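Local coordinates for protein putative transcriptional regulator (Salmonella typhimurium, PDB 1YYV) that is of unknown function but probably binds DNA through a winged helix-turn-helix and regulates transcription, at residues Lys30-Arg35 with Leu39-Leu44; His49-Leu54 with Gln68-Leu73; Arg26-His31 with Asp76-Arg81. All blocks are in the same frame, centred on the assembly; numbering follows the deposited sequence. Where two conformers were deposited one is given.

Interaction 1: Lys30-Arg35 with Leu39-Leu44; sequences KHVTSR and LILVAL
Val32 and Leu41 make the apolar part of this contact between two consecutive helices, 25-33 and 35-43. Leu41 is directed from its backbone toward helix 25-33, and its CD1 comes to 3.8 Å from Val32 CB. The two side chains cross obliquely, and a single methyl rests against the branch point of the valine; Val32 CG1 is the next nearest side-chain atom, 4.2 Å from Leu41 CD1.

The second kind of contact sets a side chain against a backbone carbonyl. Leu39 CG lies 3.1 Å from Arg35 O, a short i to i+4 contact within helix 35-43. Leu39 CG stands anti to the carbonyl carbon (chi1 -62°), leaning back along the helix.

Helix capping shapes the turn. Ser34 leaves helix 25-33 and serves as N-cap of helix 35-43, its OG hydrogen-bonded to Gly37 N. This serine-capped turn joins two consecutive helices of the HxlR-like helix-turn-helix domain.

The touching side chains Val32, Leu39 and Leu41 are buried. Val32 also packs on Phe78, Leu41 on Leu95 of strand 90-95, and Ile40 on helix 66-76, while Thr33 meets Thr33 of the second subunit.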
# COMPACT_ATOMS: atom_id res chain seq x y z
N LYS A 30 -1.85 0.99 -5.98
CA LYS A 30 -0.67 1.78 -6.27
C LYS A 30 -0.83 3.27 -5.85
O LYS A 30 0.04 3.85 -5.15
CB LYS A 30 -0.33 1.68 -7.78
CG LYS A 30 0.98 2.41 -8.10
CD LYS A 30 1.39 2.47 -9.60
CE LYS A 30 2.68 1.63 -9.84
NZ LYS A 30 3.67 2.09 -10.95
N HIS A 31 -1.92 3.90 -6.26
CA HIS A 31 -2.10 5.31 -5.87
C HIS A 31 -2.10 5.54 -4.37
O HIS A 31 -1.52 6.51 -3.91
CB HIS A 31 -3.36 5.93 -6.51
CG HIS A 31 -3.35 5.85 -8.01
ND1 HIS A 31 -4.51 5.91 -8.77
CD2 HIS A 31 -2.33 5.70 -8.88
CE1 HIS A 31 -4.18 5.82 -10.05
NE2 HIS A 31 -2.87 5.67 -10.14
N VAL A 32 -2.73 4.65 -3.61
CA VAL A 32 -2.96 4.95 -2.17
C VAL A 32 -1.79 4.48 -1.31
O VAL A 32 -1.70 4.79 -0.11
CB VAL A 32 -4.39 4.48 -1.64
CG1 VAL A 32 -5.50 4.92 -2.58
CG2 VAL A 32 -4.46 2.94 -1.40
N THR A 33 -0.90 3.71 -1.91
CA THR A 33 0.21 3.21 -1.13
C THR A 33 1.59 3.57 -1.69
O THR A 33 2.61 3.12 -1.13
CB THR A 33 0.11 1.70 -0.91
OG1 THR A 33 0.02 1.04 -2.16
CG2 THR A 33 -1.10 1.33 -0.01
N SER A 34 1.61 4.36 -2.77
CA SER A 34 2.81 4.99 -3.25
C SER A 34 3.31 5.82 -2.10
O SER A 34 2.58 6.15 -1.19
CB SER A 34 2.59 5.88 -4.48
OG SER A 34 1.88 7.06 -4.12
N ARG A 35 4.58 6.16 -2.15
CA ARG A 35 5.21 6.85 -1.04
C ARG A 35 4.64 8.26 -0.82
O ARG A 35 4.57 8.73 0.30
CB ARG A 35 6.71 6.80 -1.28
CG ARG A 35 7.55 7.95 -0.86
CD ARG A 35 8.91 7.55 -1.29
NE ARG A 35 9.90 8.58 -1.08
CZ ARG A 35 11.18 8.43 -1.39
NH1 ARG A 35 11.58 7.26 -1.90
NH2 ARG A 35 12.04 9.43 -1.18
N LEU A 39 1.39 9.61 2.34
CA LEU A 39 1.69 10.77 3.12
C LEU A 39 0.60 11.79 2.94
O LEU A 39 0.15 12.38 3.91
CB LEU A 39 3.05 11.36 2.70
CG LEU A 39 4.27 10.45 2.90
CD1 LEU A 39 5.56 11.23 2.62
CD2 LEU A 39 4.25 9.87 4.32
N ILE A 40 0.15 11.98 1.70
CA ILE A 40 -1.03 12.81 1.44
C ILE A 40 -2.24 12.34 2.23
O ILE A 40 -2.89 13.13 2.89
CB ILE A 40 -1.40 12.85 -0.06
CG1 ILE A 40 -0.28 13.52 -0.87
CG2 ILE A 40 -2.81 13.51 -0.24
CD1 ILE A 40 -0.35 13.24 -2.33
N LEU A 41 -2.53 11.05 2.18
CA LEU A 41 -3.70 10.52 2.86
C LEU A 41 -3.63 10.58 4.38
O LEU A 41 -4.67 10.70 5.04
CB LEU A 41 -3.99 9.08 2.40
CG LEU A 41 -4.54 8.96 0.98
CD1 LEU A 41 -4.65 7.50 0.62
CD2 LEU A 41 -5.92 9.68 0.76
N VAL A 42 -2.43 10.48 4.94
CA VAL A 42 -2.27 10.55 6.39
C VAL A 42 -2.36 12.01 6.82
O VAL A 42 -3.09 12.32 7.76
CB VAL A 42 -0.94 9.91 6.89
CG1 VAL A 42 -0.63 10.36 8.34
CG2 VAL A 42 -0.98 8.38 6.78
N ALA A 43 -1.68 12.90 6.08
CA ALA A 43 -1.71 14.33 6.38
C ALA A 43 -3.13 14.98 6.36
O ALA A 43 -3.47 15.74 7.23
CB ALA A 43 -0.74 15.11 5.47
N LEU A 44 -3.94 14.67 5.35
CA LEU A 44 -5.27 15.28 5.27
C LEU A 44 -6.28 14.85 6.36
O LEU A 44 -7.38 15.44 6.47
CB LEU A 44 -5.85 15.04 3.88
CG LEU A 44 -5.02 15.69 2.78
CD1 LEU A 44 -5.59 15.31 1.42
CD2 LEU A 44 -4.92 17.23 2.96

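Interaction 2: His49-Leu54 with Gln68-Leu73; sequences HRFSDL and QSLQAL
Leu54, which meets Leu70 across this contact, gives its backbone N to Arg50 O at 3.2 Å, and the same oxygen takes a weak bond from Asp53 N at 3.0 Å. These bonds form the first turn of helix 51-55, which carries Phe51 and Leu54. The pair of helices 51-55 and 66-76 probably corresponds to the helix-turn-helix of a winged-helix domain, in which helix 66-76 would be the recognition helix.

At the start of helix 51-55, Arg50 holds the N-cap position. The carboxylate of Asp53 turns back to it, and Arg50 N reaches Asp53 OD2 in a nearly straight (169°) but weak bond.

The contact itself is apolar and converges on one residue. Leu70 is directed from its backbone toward helix 51-55 and meets two partners with its two methyls. Its CD2 reaches toward Leu54 CD1, 3.7 Å away, the two leucines meeting tip to tip. Leu70 CD1 lies mainly against Phe51, the side chains crossing at a slant, but is also within 4.1 Å of Leu54 CD1. Phe51 has CG anti to the backbone N (chi1 -170°), which swings the ring from the helix flank toward Leu70.

Around this junction Leu54 also packs on Ala43 of helix 35-43, Phe51 on Val91 and Leu70 on Tyr93 of strand 90-95, so the helix pair is seated on both another helix and the sheet. At the aromatic side, Leu70 CD1 lies 3.5 Å from Phe51 CD1 and 3.7 Å from Phe51 CE1, approaching the ring obliquely beside the CD1-CE1 bond.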
# COMPACT_ATOMS: atom_id res chain seq x y z
N HIS A 49 -5.37 21.07 3.62
CA HIS A 49 -4.01 21.54 3.39
C HIS A 49 -3.99 22.15 2.02
O HIS A 49 -4.69 21.65 1.13
CB HIS A 49 -3.04 20.37 3.34
CG HIS A 49 -2.77 19.75 4.67
ND1 HIS A 49 -3.75 19.16 5.43
CD2 HIS A 49 -1.62 19.62 5.37
CE1 HIS A 49 -3.23 18.71 6.55
NE2 HIS A 49 -1.93 18.99 6.55
N ARG A 50 -3.20 23.22 1.87
CA ARG A 50 -2.87 23.80 0.57
C ARG A 50 -1.75 22.97 -0.00
O ARG A 50 -1.07 22.24 0.73
CB ARG A 50 -2.47 25.28 0.72
CG ARG A 50 -3.45 26.05 1.60
CD ARG A 50 -3.39 27.55 1.44
NE ARG A 50 -2.49 28.15 2.41
CZ ARG A 50 -2.63 29.36 2.94
NH1 ARG A 50 -3.65 30.14 2.62
NH2 ARG A 50 -1.72 29.78 3.80
N PHE A 51 -1.57 23.05 -1.32
CA PHE A 51 -0.45 22.39 -1.98
C PHE A 51 0.87 22.62 -1.24
O PHE A 51 1.65 21.69 -1.10
CB PHE A 51 -0.33 22.84 -3.43
CG PHE A 51 0.66 22.02 -4.25
CD1 PHE A 51 0.21 20.96 -5.03
CD2 PHE A 51 2.03 22.32 -4.24
CE1 PHE A 51 1.10 20.22 -5.81
CE2 PHE A 51 2.92 21.58 -5.01
CZ PHE A 51 2.46 20.52 -5.80
N SER A 52 1.11 23.85 -0.79
CA SER A 52 2.38 24.25 -0.14
C SER A 52 2.56 23.64 1.24
O SER A 52 3.67 23.43 1.68
CB SER A 52 2.54 25.80 -0.07
OG SER A 52 1.58 26.41 0.82
N ASP A 53 1.45 23.37 1.93
CA ASP A 53 1.45 22.67 3.21
C ASP A 53 1.84 21.17 3.09
O ASP A 53 2.63 20.65 3.89
CB ASP A 53 0.07 22.80 3.87
CG ASP A 53 -0.30 24.24 4.21
OD1 ASP A 53 0.58 25.14 4.13
OD2 ASP A 53 -1.49 24.46 4.58
N LEU A 54 1.29 20.47 2.09
CA LEU A 54 1.69 19.08 1.80
C LEU A 54 3.16 19.03 1.43
O LEU A 54 3.92 18.28 2.02
CB LEU A 54 0.86 18.47 0.67
CG LEU A 54 -0.63 18.37 0.98
CD1 LEU A 54 -1.44 18.09 -0.27
CD2 LEU A 54 -0.90 17.34 2.09
N GLN A 68 1.26 14.97 -9.30
CA GLN A 68 0.86 13.75 -9.96
C GLN A 68 0.09 12.80 -9.02
O GLN A 68 -0.96 12.29 -9.42
CB GLN A 68 2.04 13.10 -10.66
CG GLN A 68 1.71 11.64 -11.06
CD GLN A 68 2.86 10.91 -11.71
OE1 GLN A 68 3.45 11.40 -12.69
NE2 GLN A 68 3.16 9.72 -11.19
N SER A 69 0.55 12.60 -7.78
CA SER A 69 -0.24 11.89 -6.75
C SER A 69 -1.56 12.56 -6.44
O SER A 69 -2.60 11.91 -6.36
CB SER A 69 0.52 11.67 -5.42
OG SER A 69 1.90 11.49 -5.65
N LEU A 70 -1.53 13.88 -6.26
CA LEU A 70 -2.74 14.61 -5.89
C LEU A 70 -3.79 14.42 -6.95
O LEU A 70 -4.97 14.23 -6.64
CB LEU A 70 -2.46 16.11 -5.67
CG LEU A 70 -1.87 16.47 -4.30
CD1 LEU A 70 -1.26 17.82 -4.34
CD2 LEU A 70 -2.96 16.36 -3.21
N GLN A 71 -3.35 14.47 -8.20
CA GLN A 71 -4.24 14.22 -9.32
C GLN A 71 -4.84 12.79 -9.42
O GLN A 71 -6.03 12.63 -9.69
CB GLN A 71 -3.56 14.58 -10.64
CG GLN A 71 -4.45 14.21 -11.83
CD GLN A 71 -4.34 15.21 -12.93
OE1 GLN A 71 -3.55 15.03 -13.87
NE2 GLN A 71 -5.11 16.31 -12.82
N ALA A 72 -4.00 11.76 -9.25
CA ALA A 72 -4.47 10.37 -9.24
C ALA A 72 -5.47 10.13 -8.09
O ALA A 72 -6.47 9.45 -8.27
CB ALA A 72 -3.30 9.37 -9.19
N LEU A 73 -5.22 10.73 -6.93
CA LEU A 73 -6.11 10.59 -5.79
C LEU A 73 -7.42 11.33 -5.95
O LEU A 73 -8.45 10.86 -5.47
CB LEU A 73 -5.41 11.00 -4.48
CG LEU A 73 -4.22 10.13 -4.00
CD1 LEU A 73 -3.48 10.76 -2.78
CD2 LEU A 73 -4.67 8.72 -3.66

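Interaction 3: Arg26-His31 with Asp76-Arg81; sequences REVLKH and DGFLNR
A His-carboxylate hydrogen bond, set at the subunit interface, ties helix 25-33 to the end of helix 66-76. His31 ND1 donates to Asp76 OD2 at 2.9 Å. The bond is nearly straight, 167° at the hydrogen, and the oxygen lies in the plane of the imidazole, at the ring edge. On the acceptor side the donor comes from the syn side of the carboxylate but stands 26° out of its plane.

Glu27 O of the same helix lies over one face of the imidazole, 3.3 Å above the ring plane and over its centre. The His31 side chain leaves with CG beside its own backbone N (chi1 -58°), which brings the ring over that carbonyl of the preceding turn. Asp76 is gripped twice: OD2 by His31, and OD1 by a salt bridge to Arg124 NE of the second subunit. The nearby arginine probably favours the ionised form of this buried carboxylate.

Next to the polar pair is a small apolar contact. Val28 CG1 meets the edge of the Phe78 ring near its plane, 4.0 Å from CZ and 4.2 Å from CE2, the side chains crossing at about a right angle.

Between Asp76 and Phe78 the chain turns at Gly77, whose positive phi completes a Schellman motif closing helix 66-76; these backbone angles call for glycine. Beyond the turn the chain enters strand 79-84, with Phe78 and Asn80 bonded through their backbones to Thr96 and Ser94. Phe78 also packs on Leu73 of helix 66-76 and on Leu98 and Val102 of helix 97-103, and Trp112 of the second subunit also touches it.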
# COMPACT_ATOMS: atom_id res chain seq x y z
N ARG A 26 -5.69 -2.76 -8.76
CA ARG A 26 -4.21 -2.70 -8.68
C ARG A 26 -3.68 -1.26 -8.84
O ARG A 26 -2.74 -0.86 -8.18
CB ARG A 26 -3.62 -3.59 -9.74
CG ARG A 26 -3.69 -5.05 -9.37
CD ARG A 26 -3.09 -5.92 -10.47
NE ARG A 26 -3.09 -7.32 -10.03
CZ ARG A 26 -2.40 -8.29 -10.62
NH1 ARG A 26 -1.63 -8.02 -11.67
NH2 ARG A 26 -2.48 -9.53 -10.16
N GLU A 27 -4.35 -0.48 -9.67
CA GLU A 27 -4.02 0.91 -9.85
C GLU A 27 -4.40 1.77 -8.64
O GLU A 27 -3.61 2.56 -8.16
CB GLU A 27 -4.74 1.43 -11.10
CG GLU A 27 -4.04 1.04 -12.33
CD GLU A 27 -2.64 1.63 -12.38
OE1 GLU A 27 -1.68 0.88 -12.72
OE2 GLU A 27 -2.49 2.84 -12.05
N VAL A 28 -5.63 1.61 -8.16
CA VAL A 28 -6.04 2.22 -6.89
C VAL A 28 -5.09 1.85 -5.77
O VAL A 28 -4.68 2.70 -5.01
CB VAL A 28 -7.47 1.81 -6.52
CG1 VAL A 28 -7.90 2.44 -5.15
CG2 VAL A 28 -8.44 2.10 -7.71
N LEU A 29 -4.70 0.60 -5.68
CA LEU A 29 -3.75 0.18 -4.65
C LEU A 29 -2.39 0.90 -4.77
O LEU A 29 -1.89 1.38 -3.79
CB LEU A 29 -3.59 -1.34 -4.65
CG LEU A 29 -2.40 -1.86 -3.86
CD1 LEU A 29 -2.75 -1.92 -2.38
CD2 LEU A 29 -1.92 -3.21 -4.41
N LYS A 30 -1.85 0.99 -5.98
CA LYS A 30 -0.67 1.78 -6.27
C LYS A 30 -0.83 3.27 -5.85
O LYS A 30 0.04 3.85 -5.15
CB LYS A 30 -0.33 1.68 -7.78
CG LYS A 30 0.98 2.41 -8.10
CD LYS A 30 1.39 2.47 -9.60
CE LYS A 30 2.68 1.63 -9.84
NZ LYS A 30 3.67 2.09 -10.95
N HIS A 31 -1.92 3.90 -6.26
CA HIS A 31 -2.10 5.31 -5.87
C HIS A 31 -2.10 5.54 -4.37
O HIS A 31 -1.52 6.51 -3.91
CB HIS A 31 -3.36 5.93 -6.51
CG HIS A 31 -3.35 5.85 -8.01
ND1 HIS A 31 -4.51 5.91 -8.77
CD2 HIS A 31 -2.33 5.70 -8.88
CE1 HIS A 31 -4.18 5.82 -10.05
NE2 HIS A 31 -2.87 5.67 -10.14
N ASP A 76 -9.63 9.40 -8.48
CA ASP A 76 -10.13 8.21 -7.80
C ASP A 76 -11.33 8.55 -6.90
O ASP A 76 -12.15 7.72 -6.63
CB ASP A 76 -9.02 7.53 -6.99
CG ASP A 76 -8.05 6.71 -7.88
OD1 ASP A 76 -8.33 6.54 -9.09
OD2 ASP A 76 -6.99 6.24 -7.37
N GLY A 77 -11.43 9.80 -6.46
CA GLY A 77 -12.59 10.23 -5.69
C GLY A 77 -12.30 10.42 -4.21
O GLY A 77 -13.24 10.47 -3.38
N PHE A 78 -11.01 10.53 -3.88
CA PHE A 78 -10.58 10.58 -2.50
C PHE A 78 -10.36 12.02 -2.01
O PHE A 78 -10.30 12.26 -0.79
CB PHE A 78 -9.31 9.75 -2.27
CG PHE A 78 -9.42 8.30 -2.70
CD1 PHE A 78 -10.56 7.53 -2.38
CD2 PHE A 78 -8.39 7.68 -3.39
CE1 PHE A 78 -10.66 6.20 -2.75
CE2 PHE A 78 -8.47 6.35 -3.75
CZ PHE A 78 -9.60 5.61 -3.44
N LEU A 79 -10.19 12.96 -2.94
CA LEU A 79 -9.91 14.35 -2.53
C LEU A 79 -10.86 15.35 -3.15
O LEU A 79 -11.30 15.19 -4.29
CB LEU A 79 -8.48 14.80 -2.86
CG LEU A 79 -7.32 13.86 -2.61
CD1 LEU A 79 -6.08 14.47 -3.17
CD2 LEU A 79 -7.15 13.49 -1.12
N ASN A 80 -11.16 16.36 -2.35
CA ASN A 80 -11.69 17.63 -2.86
C ASN A 80 -10.55 18.60 -3.17
O ASN A 80 -9.64 18.77 -2.37
CB ASN A 80 -12.71 18.22 -1.89
CG ASN A 80 -13.96 17.38 -1.84
OD1 ASN A 80 -14.42 17.00 -0.75
ND2 ASN A 80 -14.50 17.03 -3.03
N ARG A 81 -10.59 19.15 -4.37
CA ARG A 81 -9.65 20.19 -4.73
C ARG A 81 -10.33 21.54 -5.02
O ARG A 81 -11.12 21.67 -5.97
CB ARG A 81 -8.77 19.76 -5.90
CG ARG A 81 -7.81 20.87 -6.34
CD ARG A 81 -7.29 20.59 -7.70
NE ARG A 81 -8.40 20.57 -8.65
CZ ARG A 81 -8.26 20.54 -9.97
NH1 ARG A 81 -7.04 20.52 -10.54
NH2 ARG A 81 -9.35 20.53 -10.74

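How the interactions relate
The three contacts lie within one compact winged-helix core, their centres 9 to 12 Å apart. Interactions 1 and 3 both begin on helix 25-33 and share Lys30 and His31; one turns to the next helix, 35-43, the other to the end of helix 66-76. Interaction 2 follows interaction 1 along the chain and falls within the span bracketed by interaction 3. Direct packing joins them: Val32 CG1 lies 3.5 Å from Phe78 CE2, and Ile40 CD1 lies 3.6 Å from Ser69 CB. Interactions 1 and 3 also touch the second subunit, whereas interaction 2, between the probable DNA-binding helices, does not; helix 25-33 takes part in both contacts that reach the dimer interface.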